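Translation initiation factor eIF2b-like protein (Chaetomium thermophilum, PDB 4ZEM) serves as the beta subunit of eIF2B, a heterodecameric complex that probably acts as guanine nucleotide exchange factor for eIF2 in translation initiation. Local coordinates at residues Q180-A185 with L208-S213; A260-V265 with A291-E296; Y198-T203 with Q234-L239; R71-G76 with I385-Q390. One frame throughout, in Å; residues are numbered along the deposited sequence.

Contact 1 of 4, residues Q180-A185 with L208-S213; sequences QIASFA and LVKAAS
Ala182 and Ala185 face Lys210 and Ala211 where the C-terminal end of the long helix 154-182 comes to lie against helix 202-214 of the Rossmann-like domain. Ala182 and Lys210 point at each other, with Ala182 CB and Lys210 CB 3.8 Å apart. Beyond that meeting the lysine runs alongside its partner. Its CG is anti to the backbone N (chi1 -155°) and the chain bends at chi2, which carries the methylenes past the Ala182 carbonyl and leaves Lys210 CD 3.6 Å from Ala182 O; a second bend, at chi4, follows before the amino group. A lysine suits this partly exposed border: its aliphatic part packs on the turn, while the amino end stays at the border.

Deeper in, two methyl groups meet. Ala185 CB reaches Ala211 CB at 3.7 Å, and the small side chains let the two CA atoms, of Ala185 and Ala211, approach to 5.2 Å. Phe207 also packs on Ala185, while Ile189 and Phe217 help to bury Ala211.

Ala185 is brought into place by a type I beta turn from Ala182 to Ala185, with Phe184 as N-cap of the next short helix, 185-188. The turn is closed by Ala185 N donating to Ala182 O over 3.1 Å, so this one carbonyl oxygen both accepts the turn bond and touches the lysine methylenes.

Contact 2 of 4, residues A260-V265 with A291-E296; sequences AYIPRV and AQAAHE
Ile262 and Ala294 bring the two backbones closest, their CA atoms 6.4 Å apart, as the turn of chain that follows on helix 258-261, helical in phi/psi through Arg264, passes helix 287-296. In the Rossmann-like fold these are two successive connections: the first leads from edge strand 249-252 back across the sheet to strand 267-271, the second from 267-271 on to 301-304.

Ile262 alone carries the first segment's side of the packing, and its branching fits the task. With chi1 at -67°, CG2 is anti to the backbone N while CG1 lies beside it, and both branches reach the partner helix like a fork. The CG1 branch ends with Ile262 CD1 on the methyl of Ala293, 3.5 Å from Ala293 CB. The other prong, Ile262 CG2, rests on backbone, 3.9 Å from Ala294 CA.

Alanines suit the receiving helix because they leave its backbone accessible to the longer isoleucine. Ala294 also packs on Val268, and Ala291 on Phe270, so the same helix is seated on strand 267-271. No hydrogen bond joins the two segments directly; Lys299 NZ, just beyond helix 287-296, is hydrogen-bonded to Pro263 O in the 260-265 segment.

Contact 3 of 4, residues Y198-T203 with Q234-L239; sequences YQPSKT and QPYAAL
Pro200 and Tyr236 make the main contact, a CH-pi interaction. The proline lies over one face of the phenol ring: Pro200 CG is 4.1 Å from the ring centroid and 20° off the ring normal, displaced toward the rim. The two side chains come from opposite directions, and Pro200 CD sits 3.7 Å from Tyr236 CZ. Proline suits the place because its compact, rigid ring offers C-H groups to an aromatic face.

Purely apolar packing adds Leu239, in the first turn of helix 237-246. A chi1 of 177° swings its CG to the far side from N and extends the side chain toward the proline, and Leu239 CD2 touches Pro200 CG at 3.9 Å. The proline ring thus meets both the tyrosine and the leucine.

Polar atoms take part by packing alone, since no hydrogen bond crosses between the segments. Gln199 CA lies 3.3 Å from Tyr236 OH, reaching the ring obliquely, and Pro200 O is 3.6 Å from Tyr236 CE1. The long tyrosine can thus span from its own helix start to the backbone just after strand 194-198.

Both segments are entries into helices of the Rossmann-like domain: Ser201 is the N-cap of helix 202-214 and Tyr236 that of helix 237-246. Pro200, Tyr236 and Leu239 all pack on Leu221 of strand 218-222, and Gln199 is hydrogen-bonded through its backbone to Ala222, so the two helix starts are joined above the strand that lies between 194-198 and 249-252.

Contact 4 of 4, residues R71-G76 with I385-Q390; sequences RVQTAG and IGFSLQ
Gln73 and Gly76, one turn apart on helix 65-82 of the N-terminal helical region, receive Phe387 and Leu389 from the irregular C-terminal tail. A tail with no helix or strand of its own is thereby laid against a helix more than 300 residues earlier in the chain.

The first kind of contact is amide against aromatic ring. Gln73 leaves the helix with chi1 at 155° and stays extended beyond CG, and this carries the carboxamide out to the phenyl group. There the two flat groups are turned only 23° from each other, but the amide meets the ring obliquely, with Gln73 NE2 3.8 Å from Phe387 CE2. Glutamine fits a partly exposed border, where its flat end can pack on a ring while its polar atoms may still meet water. Arg94 of helix 88-104 makes a cation-pi contact with Phe387 and hydrogen-bonds Phe387 O through NH2.

The second kind is looser apolar packing by Leu389, which points toward the helix and spreads its two methyls over it. Leu389 CD2 comes within 4.3 Å of Gln73 CG, on the aliphatic part of the glutamine. Val93 packs on the same leucine, so the tail bridges helices 65-82 and 88-104. Gly76 has no side chain, so the leucine meets its backbone directly, Leu389 CD1 lying 4.3 Å from Gly76 O.

How the contacts relate
From the N terminus, helix 65-82 opens contact 4, which closes only with the C-terminal tail; the other three nest inside this very long loop. Contact 1 opens next, at the end of helix 154-182, but before helix 202-214 closes it, contact 3 has begun at 198-203. The two therefore cross, share helix 202-214 and touch through Ile181 and Thr203. Contact 3 closes at 234-239, and contact 2 follows in series with both. Contacts 1 and 3 tie together helix 154-182, helix 202-214 with the loop leading into it, and the start of helix 237-246; contact 2 joins two later connections of the sheet, and contact 4 fastens the tail to the helical region.

Contact 1 of 4, residues Q180-A185 with L208-S213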
# COMPACT_ATOMS: atom_id res chain seq x y z
N GLN A 180 -6.43 -11.07 0.26
CA GLN A 180 -7.77 -10.57 -0.00
C GLN A 180 -7.95 -10.29 -1.49
O GLN A 180 -8.98 -10.60 -2.07
CB GLN A 180 -8.06 -9.33 0.84
CG GLN A 180 -8.36 -9.68 2.28
CD GLN A 180 -8.39 -8.47 3.17
OE1 GLN A 180 -7.90 -7.40 2.81
NE2 GLN A 180 -8.95 -8.63 4.36
N ILE A 181 -6.92 -9.71 -2.11
CA ILE A 181 -6.95 -9.47 -3.54
C ILE A 181 -7.04 -10.80 -4.30
O ILE A 181 -7.83 -10.94 -5.24
CB ILE A 181 -5.71 -8.68 -4.00
CG1 ILE A 181 -5.75 -7.26 -3.42
CG2 ILE A 181 -5.62 -8.65 -5.52
CD1 ILE A 181 -4.51 -6.43 -3.68
N ALA A 182 -6.27 -11.79 -3.84
CA ALA A 182 -6.25 -13.11 -4.47
C ALA A 182 -7.58 -13.86 -4.32
O ALA A 182 -7.84 -14.78 -5.09
CB ALA A 182 -5.12 -13.95 -3.89
N SER A 183 -8.40 -13.52 -3.33
CA SER A 183 -9.68 -14.20 -3.14
C SER A 183 -10.66 -13.89 -4.29
O SER A 183 -11.68 -14.55 -4.43
CB SER A 183 -10.33 -13.84 -1.79
OG SER A 183 -10.62 -12.46 -1.68
N PHE A 184 -10.36 -12.88 -5.08
CA PHE A 184 -11.21 -12.55 -6.22
C PHE A 184 -10.67 -13.11 -7.53
O PHE A 184 -11.21 -12.83 -8.60
CB PHE A 184 -11.38 -11.03 -6.33
CG PHE A 184 -12.10 -10.44 -5.16
CD1 PHE A 184 -11.40 -9.86 -4.11
CD2 PHE A 184 -13.49 -10.50 -5.09
CE1 PHE A 184 -12.07 -9.33 -3.01
CE2 PHE A 184 -14.16 -9.98 -3.99
CZ PHE A 184 -13.45 -9.39 -2.95
N ALA A 185 -9.62 -13.92 -7.45
CA ALA A 185 -8.97 -14.46 -8.64
C ALA A 185 -9.91 -15.30 -9.51
O ALA A 185 -9.91 -15.15 -10.73
CB ALA A 185 -7.77 -15.30 -8.24
N LEU A 208 -1.89 -15.12 -8.99
CA LEU A 208 -1.82 -16.17 -10.00
C LEU A 208 -1.81 -17.57 -9.38
O LEU A 208 -2.51 -18.47 -9.85
CB LEU A 208 -0.59 -15.99 -10.88
CG LEU A 208 -0.60 -14.74 -11.74
CD1 LEU A 208 0.73 -14.59 -12.47
CD2 LEU A 208 -1.78 -14.75 -12.72
N VAL A 209 -1.03 -17.74 -8.32
CA VAL A 209 -0.93 -19.02 -7.62
C VAL A 209 -2.28 -19.44 -7.02
O VAL A 209 -2.65 -20.62 -7.10
CB VAL A 209 0.16 -18.96 -6.51
CG1 VAL A 209 -0.01 -20.08 -5.49
CG2 VAL A 209 1.54 -18.99 -7.15
N LYS A 210 -3.01 -18.48 -6.47
CA LYS A 210 -4.32 -18.76 -5.89
C LYS A 210 -5.28 -19.17 -7.00
O LYS A 210 -6.05 -20.13 -6.86
CB LYS A 210 -4.85 -17.53 -5.14
CG LYS A 210 -5.86 -17.82 -4.03
CD LYS A 210 -7.21 -18.31 -4.50
CE LYS A 210 -8.14 -18.49 -3.31
NZ LYS A 210 -7.56 -19.37 -2.27
N ALA A 211 -5.23 -18.44 -8.11
CA ALA A 211 -6.10 -18.71 -9.24
C ALA A 211 -5.86 -20.12 -9.78
O ALA A 211 -6.80 -20.83 -10.14
CB ALA A 211 -5.88 -17.68 -10.34
N ALA A 212 -4.59 -20.52 -9.79
CA ALA A 212 -4.19 -21.84 -10.27
C ALA A 212 -4.85 -22.96 -9.46
O ALA A 212 -5.09 -24.04 -9.99
CB ALA A 212 -2.68 -21.98 -10.22
N SER A 213 -5.09 -22.70 -8.18
CA SER A 213 -5.74 -23.68 -7.31
C SER A 213 -7.19 -23.91 -7.74
O SER A 213 -7.77 -24.92 -7.38
CB SER A 213 -5.70 -23.24 -5.84
OG SER A 213 -6.60 -22.18 -5.59

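Contact 2 of 4, residues A260-V265 with A291-E296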
# COMPACT_ATOMS: atom_id res chain seq x y z
N ALA A 260 3.52 -7.97 -30.85
CA ALA A 260 2.97 -8.96 -31.76
C ALA A 260 2.05 -9.97 -31.06
O ALA A 260 1.08 -10.44 -31.64
CB ALA A 260 4.09 -9.69 -32.49
N TYR A 261 2.37 -10.29 -29.80
CA TYR A 261 1.68 -11.39 -29.12
C TYR A 261 0.47 -10.99 -28.29
O TYR A 261 -0.37 -11.85 -28.00
CB TYR A 261 2.69 -12.10 -28.21
CG TYR A 261 2.16 -13.35 -27.55
CD1 TYR A 261 2.24 -14.58 -28.20
CD2 TYR A 261 1.57 -13.31 -26.29
CE1 TYR A 261 1.75 -15.73 -27.61
CE2 TYR A 261 1.06 -14.45 -25.70
CZ TYR A 261 1.16 -15.66 -26.37
OH TYR A 261 0.68 -16.81 -25.80
N ILE A 262 0.31 -9.71 -27.98
CA ILE A 262 -0.83 -9.25 -27.18
C ILE A 262 -2.23 -9.62 -27.73
O ILE A 262 -3.11 -9.97 -26.95
CB ILE A 262 -0.76 -7.72 -26.93
CG1 ILE A 262 0.44 -7.42 -26.03
CG2 ILE A 262 -2.03 -7.21 -26.27
CD1 ILE A 262 0.22 -6.35 -24.98
N PRO A 263 -2.43 -9.58 -29.06
CA PRO A 263 -3.74 -10.00 -29.57
C PRO A 263 -4.18 -11.40 -29.15
O PRO A 263 -5.37 -11.64 -28.98
CB PRO A 263 -3.55 -9.93 -31.07
CG PRO A 263 -2.59 -8.81 -31.20
CD PRO A 263 -1.61 -9.00 -30.14
N ARG A 264 -3.23 -12.32 -29.00
CA ARG A 264 -3.51 -13.65 -28.48
C ARG A 264 -4.14 -13.64 -27.07
O ARG A 264 -5.08 -14.40 -26.81
CB ARG A 264 -2.24 -14.51 -28.50
CG ARG A 264 -2.44 -15.91 -27.92
CD ARG A 264 -3.55 -16.67 -28.69
NE ARG A 264 -3.67 -18.08 -28.32
CZ ARG A 264 -4.59 -18.56 -27.48
NH1 ARG A 264 -4.63 -19.86 -27.21
NH2 ARG A 264 -5.45 -17.74 -26.89
N VAL A 265 -3.58 -12.85 -26.15
CA VAL A 265 -3.94 -12.94 -24.72
C VAL A 265 -5.38 -12.50 -24.43
O VAL A 265 -5.98 -11.77 -25.21
CB VAL A 265 -2.98 -12.12 -23.83
CG1 VAL A 265 -1.54 -12.26 -24.31
CG2 VAL A 265 -3.39 -10.65 -23.78
N ALA A 291 0.11 -1.63 -21.58
CA ALA A 291 -1.26 -1.22 -21.32
C ALA A 291 -1.92 -0.70 -22.58
O ALA A 291 -3.08 -1.00 -22.85
CB ALA A 291 -1.30 -0.17 -20.23
N GLN A 292 -1.19 0.09 -23.34
CA GLN A 292 -1.73 0.64 -24.57
C GLN A 292 -2.03 -0.42 -25.61
O GLN A 292 -3.06 -0.38 -26.27
CB GLN A 292 -0.81 1.71 -25.15
CG GLN A 292 -1.47 2.50 -26.26
CD GLN A 292 -1.15 3.97 -26.19
OE1 GLN A 292 -2.05 4.80 -26.12
NE2 GLN A 292 0.13 4.29 -26.17
N ALA A 293 -1.12 -1.38 -25.75
CA ALA A 293 -1.31 -2.43 -26.73
C ALA A 293 -2.55 -3.22 -26.37
O ALA A 293 -3.37 -3.54 -27.23
CB ALA A 293 -0.10 -3.34 -26.77
N ALA A 294 -2.70 -3.50 -25.09
CA ALA A 294 -3.86 -4.23 -24.61
C ALA A 294 -5.13 -3.46 -24.94
O ALA A 294 -6.11 -4.03 -25.41
CB ALA A 294 -3.76 -4.45 -23.12
N HIS A 295 -5.07 -2.15 -24.73
CA HIS A 295 -6.21 -1.28 -24.97
C HIS A 295 -6.55 -1.22 -26.45
O HIS A 295 -7.71 -1.19 -26.83
CB HIS A 295 -5.90 0.13 -24.44
CG HIS A 295 -7.05 1.08 -24.54
ND1 HIS A 295 -7.19 1.98 -25.57
CD2 HIS A 295 -8.12 1.27 -23.73
CE1 HIS A 295 -8.29 2.68 -25.40
NE2 HIS A 295 -8.87 2.28 -24.28
N GLU A 296 -5.51 -1.21 -27.28
CA GLU A 296 -5.65 -1.20 -28.73
C GLU A 296 -6.36 -2.46 -29.26
O GLU A 296 -7.07 -2.40 -30.27
CB GLU A 296 -4.28 -1.05 -29.38
CG GLU A 296 -4.04 0.32 -29.98
CD GLU A 296 -2.56 0.64 -30.11
OE1 GLU A 296 -1.75 -0.31 -30.13
OE2 GLU A 296 -2.23 1.84 -30.20

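Contact 3 of 4, residues Y198-T203 with Q234-L239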
# COMPACT_ATOMS: atom_id res chain seq x y z
N TYR A 198 2.74 -8.66 -16.68
CA TYR A 198 3.90 -7.87 -17.02
C TYR A 198 4.69 -7.60 -15.74
O TYR A 198 4.17 -7.00 -14.81
CB TYR A 198 3.50 -6.55 -17.69
CG TYR A 198 4.67 -5.67 -18.01
CD1 TYR A 198 5.29 -5.75 -19.26
CD2 TYR A 198 5.18 -4.76 -17.09
CE1 TYR A 198 6.38 -4.97 -19.57
CE2 TYR A 198 6.28 -3.97 -17.39
CZ TYR A 198 6.87 -4.08 -18.64
OH TYR A 198 7.95 -3.30 -18.97
N GLN A 199 5.93 -8.09 -15.72
CA GLN A 199 6.81 -8.00 -14.54
C GLN A 199 6.10 -8.22 -13.21
O GLN A 199 6.05 -7.31 -12.39
CB GLN A 199 7.51 -6.64 -14.51
CG GLN A 199 8.37 -6.34 -15.71
CD GLN A 199 9.52 -5.41 -15.37
OE1 GLN A 199 9.79 -5.16 -14.20
NE2 GLN A 199 10.21 -4.91 -16.39
N PRO A 200 5.54 -9.42 -13.01
CA PRO A 200 4.74 -9.68 -11.81
C PRO A 200 5.48 -9.46 -10.48
O PRO A 200 6.60 -9.93 -10.29
CB PRO A 200 4.34 -11.16 -11.96
CG PRO A 200 5.33 -11.73 -12.90
CD PRO A 200 5.66 -10.62 -13.85
N SER A 201 4.82 -8.74 -9.58
CA SER A 201 5.29 -8.54 -8.21
C SER A 201 4.78 -9.66 -7.31
O SER A 201 4.11 -10.57 -7.79
CB SER A 201 4.81 -7.18 -7.69
OG SER A 201 3.40 -7.07 -7.81
N LYS A 202 5.07 -9.59 -6.01
CA LYS A 202 4.57 -10.58 -5.07
C LYS A 202 3.05 -10.67 -5.03
O LYS A 202 2.49 -11.75 -4.91
CB LYS A 202 5.09 -10.31 -3.66
CG LYS A 202 6.42 -10.96 -3.36
CD LYS A 202 6.22 -12.48 -3.34
CE LYS A 202 7.52 -13.23 -3.14
NZ LYS A 202 7.27 -14.68 -2.93
N THR A 203 2.40 -9.51 -5.13
CA THR A 203 0.95 -9.46 -5.12
C THR A 203 0.37 -10.22 -6.32
O THR A 203 -0.58 -10.97 -6.17
CB THR A 203 0.45 -8.01 -5.13
OG1 THR A 203 0.91 -7.36 -3.95
CG2 THR A 203 -1.08 -7.97 -5.16
N GLN A 234 13.93 -17.82 -18.73
CA GLN A 234 15.02 -17.47 -17.82
C GLN A 234 14.49 -16.78 -16.57
O GLN A 234 14.72 -17.24 -15.45
CB GLN A 234 16.02 -16.57 -18.52
CG GLN A 234 16.85 -17.25 -19.59
CD GLN A 234 18.02 -18.03 -19.02
OE1 GLN A 234 18.12 -18.21 -17.81
NE2 GLN A 234 18.90 -18.49 -19.90
N PRO A 235 13.78 -15.61 -16.79
CA PRO A 235 13.29 -14.95 -15.57
C PRO A 235 12.10 -15.63 -14.89
O PRO A 235 11.37 -16.36 -15.54
CB PRO A 235 12.90 -13.56 -16.04
CG PRO A 235 12.36 -13.79 -17.39
CD PRO A 235 13.32 -14.77 -17.99
N TYR A 236 11.91 -15.34 -13.61
CA TYR A 236 10.80 -15.87 -12.83
C TYR A 236 10.74 -17.38 -12.82
O TYR A 236 9.66 -17.96 -12.91
CB TYR A 236 9.48 -15.30 -13.35
CG TYR A 236 9.42 -13.80 -13.30
CD1 TYR A 236 9.14 -13.14 -12.12
CD2 TYR A 236 9.64 -13.04 -14.44
CE1 TYR A 236 9.09 -11.77 -12.07
CE2 TYR A 236 9.59 -11.67 -14.40
CZ TYR A 236 9.31 -11.04 -13.21
OH TYR A 236 9.26 -9.67 -13.15
N ALA A 237 11.89 -18.01 -12.68
CA ALA A 237 11.95 -19.46 -12.66
C ALA A 237 11.17 -20.06 -11.50
O ALA A 237 10.50 -21.06 -11.65
CB ALA A 237 13.39 -19.92 -12.63
N ALA A 238 11.28 -19.46 -10.32
CA ALA A 238 10.57 -19.98 -9.17
C ALA A 238 9.06 -19.90 -9.35
O ALA A 238 8.33 -20.85 -9.07
CB ALA A 238 10.99 -19.25 -7.91
N LEU A 239 8.60 -18.75 -9.84
CA LEU A 239 7.18 -18.54 -10.05
C LEU A 239 6.66 -19.51 -11.07
O LEU A 239 5.60 -20.11 -10.90
CB LEU A 239 6.94 -17.12 -10.54
CG LEU A 239 5.52 -16.70 -10.89
CD1 LEU A 239 4.66 -16.76 -9.65
CD2 LEU A 239 5.47 -15.31 -11.49

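Contact 4 of 4, residues R71-G76 with I385-Q390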
# COMPACT_ATOMS: atom_id res chain seq x y z
N ARG A 71 3.10 14.92 16.26
CA ARG A 71 4.14 13.91 16.46
C ARG A 71 4.19 12.92 15.32
O ARG A 71 5.26 12.62 14.78
CB ARG A 71 3.92 13.15 17.77
CG ARG A 71 4.26 13.93 19.01
CD ARG A 71 5.67 14.46 18.92
NE ARG A 71 6.06 15.14 20.14
CZ ARG A 71 7.17 15.86 20.25
NH1 ARG A 71 7.98 15.97 19.20
NH2 ARG A 71 7.48 16.45 21.39
N VAL A 72 3.03 12.40 14.95
CA VAL A 72 2.92 11.42 13.89
C VAL A 72 3.31 12.01 12.54
O VAL A 72 4.02 11.37 11.75
CB VAL A 72 1.49 10.85 13.81
CG1 VAL A 72 1.32 9.97 12.58
CG2 VAL A 72 1.19 10.05 15.08
N GLN A 73 2.87 13.23 12.28
CA GLN A 73 3.16 13.87 11.02
C GLN A 73 4.65 14.17 10.88
O GLN A 73 5.23 13.99 9.81
CB GLN A 73 2.35 15.15 10.87
CG GLN A 73 2.99 16.16 9.94
CD GLN A 73 2.04 17.22 9.48
OE1 GLN A 73 0.85 17.22 9.82
NE2 GLN A 73 2.54 18.15 8.67
N THR A 74 5.27 14.63 11.96
CA THR A 74 6.70 14.92 11.96
C THR A 74 7.55 13.67 11.73
O THR A 74 8.50 13.69 10.95
CB THR A 74 7.14 15.58 13.27
OG1 THR A 74 6.32 16.72 13.53
CG2 THR A 74 8.59 16.02 13.17
N ALA A 75 7.21 12.58 12.43
CA ALA A 75 7.93 11.33 12.25
C ALA A 75 7.70 10.78 10.84
O ALA A 75 8.62 10.28 10.20
CB ALA A 75 7.50 10.31 13.30
N GLY A 76 6.46 10.89 10.37
CA GLY A 76 6.10 10.43 9.04
C GLY A 76 6.85 11.20 7.97
O GLY A 76 7.26 10.63 6.96
N ILE A 385 -5.04 15.26 3.91
CA ILE A 385 -4.59 15.20 2.53
C ILE A 385 -4.41 16.60 1.95
O ILE A 385 -4.78 17.59 2.58
CB ILE A 385 -5.58 14.41 1.66
CG1 ILE A 385 -6.87 15.20 1.44
CG2 ILE A 385 -5.87 13.05 2.30
CD1 ILE A 385 -7.89 14.46 0.60
N GLY A 386 -3.85 16.68 0.74
CA GLY A 386 -3.72 17.95 0.04
C GLY A 386 -2.46 18.73 0.36
O GLY A 386 -2.32 19.89 -0.02
N PHE A 387 -1.54 18.09 1.07
CA PHE A 387 -0.28 18.72 1.42
C PHE A 387 0.78 17.64 1.44
O PHE A 387 0.50 16.49 1.80
CB PHE A 387 -0.36 19.45 2.77
CG PHE A 387 -0.56 18.53 3.94
CD1 PHE A 387 -1.84 18.14 4.33
CD2 PHE A 387 0.52 18.04 4.66
CE1 PHE A 387 -2.04 17.29 5.39
CE2 PHE A 387 0.33 17.18 5.73
CZ PHE A 387 -0.95 16.81 6.10
N SER A 388 2.01 18.00 1.12
CA SER A 388 3.06 17.00 1.20
C SER A 388 3.72 17.07 2.56
O SER A 388 3.92 18.15 3.11
CB SER A 388 4.11 17.20 0.10
OG SER A 388 4.80 18.41 0.28
N LEU A 389 3.99 15.90 3.11
CA LEU A 389 4.63 15.80 4.41
C LEU A 389 5.97 16.46 4.27
O LEU A 389 6.63 16.24 3.27
CB LEU A 389 4.77 14.34 4.83
CG LEU A 389 3.44 13.60 4.96
CD1 LEU A 389 3.66 12.11 5.14
CD2 LEU A 389 2.63 14.19 6.10
N GLN A 390 6.35 17.32 5.20
CA GLN A 390 7.69 17.89 5.16
C GLN A 390 8.21 18.34 6.52
O GLN A 390 7.48 18.96 7.30
CB GLN A 390 7.74 19.03 4.15
CG GLN A 390 8.92 18.89 3.20
CD GLN A 390 8.85 19.84 2.03
OE1 GLN A 390 7.89 20.57 1.87
NE2 GLN A 390 9.90 19.84 1.22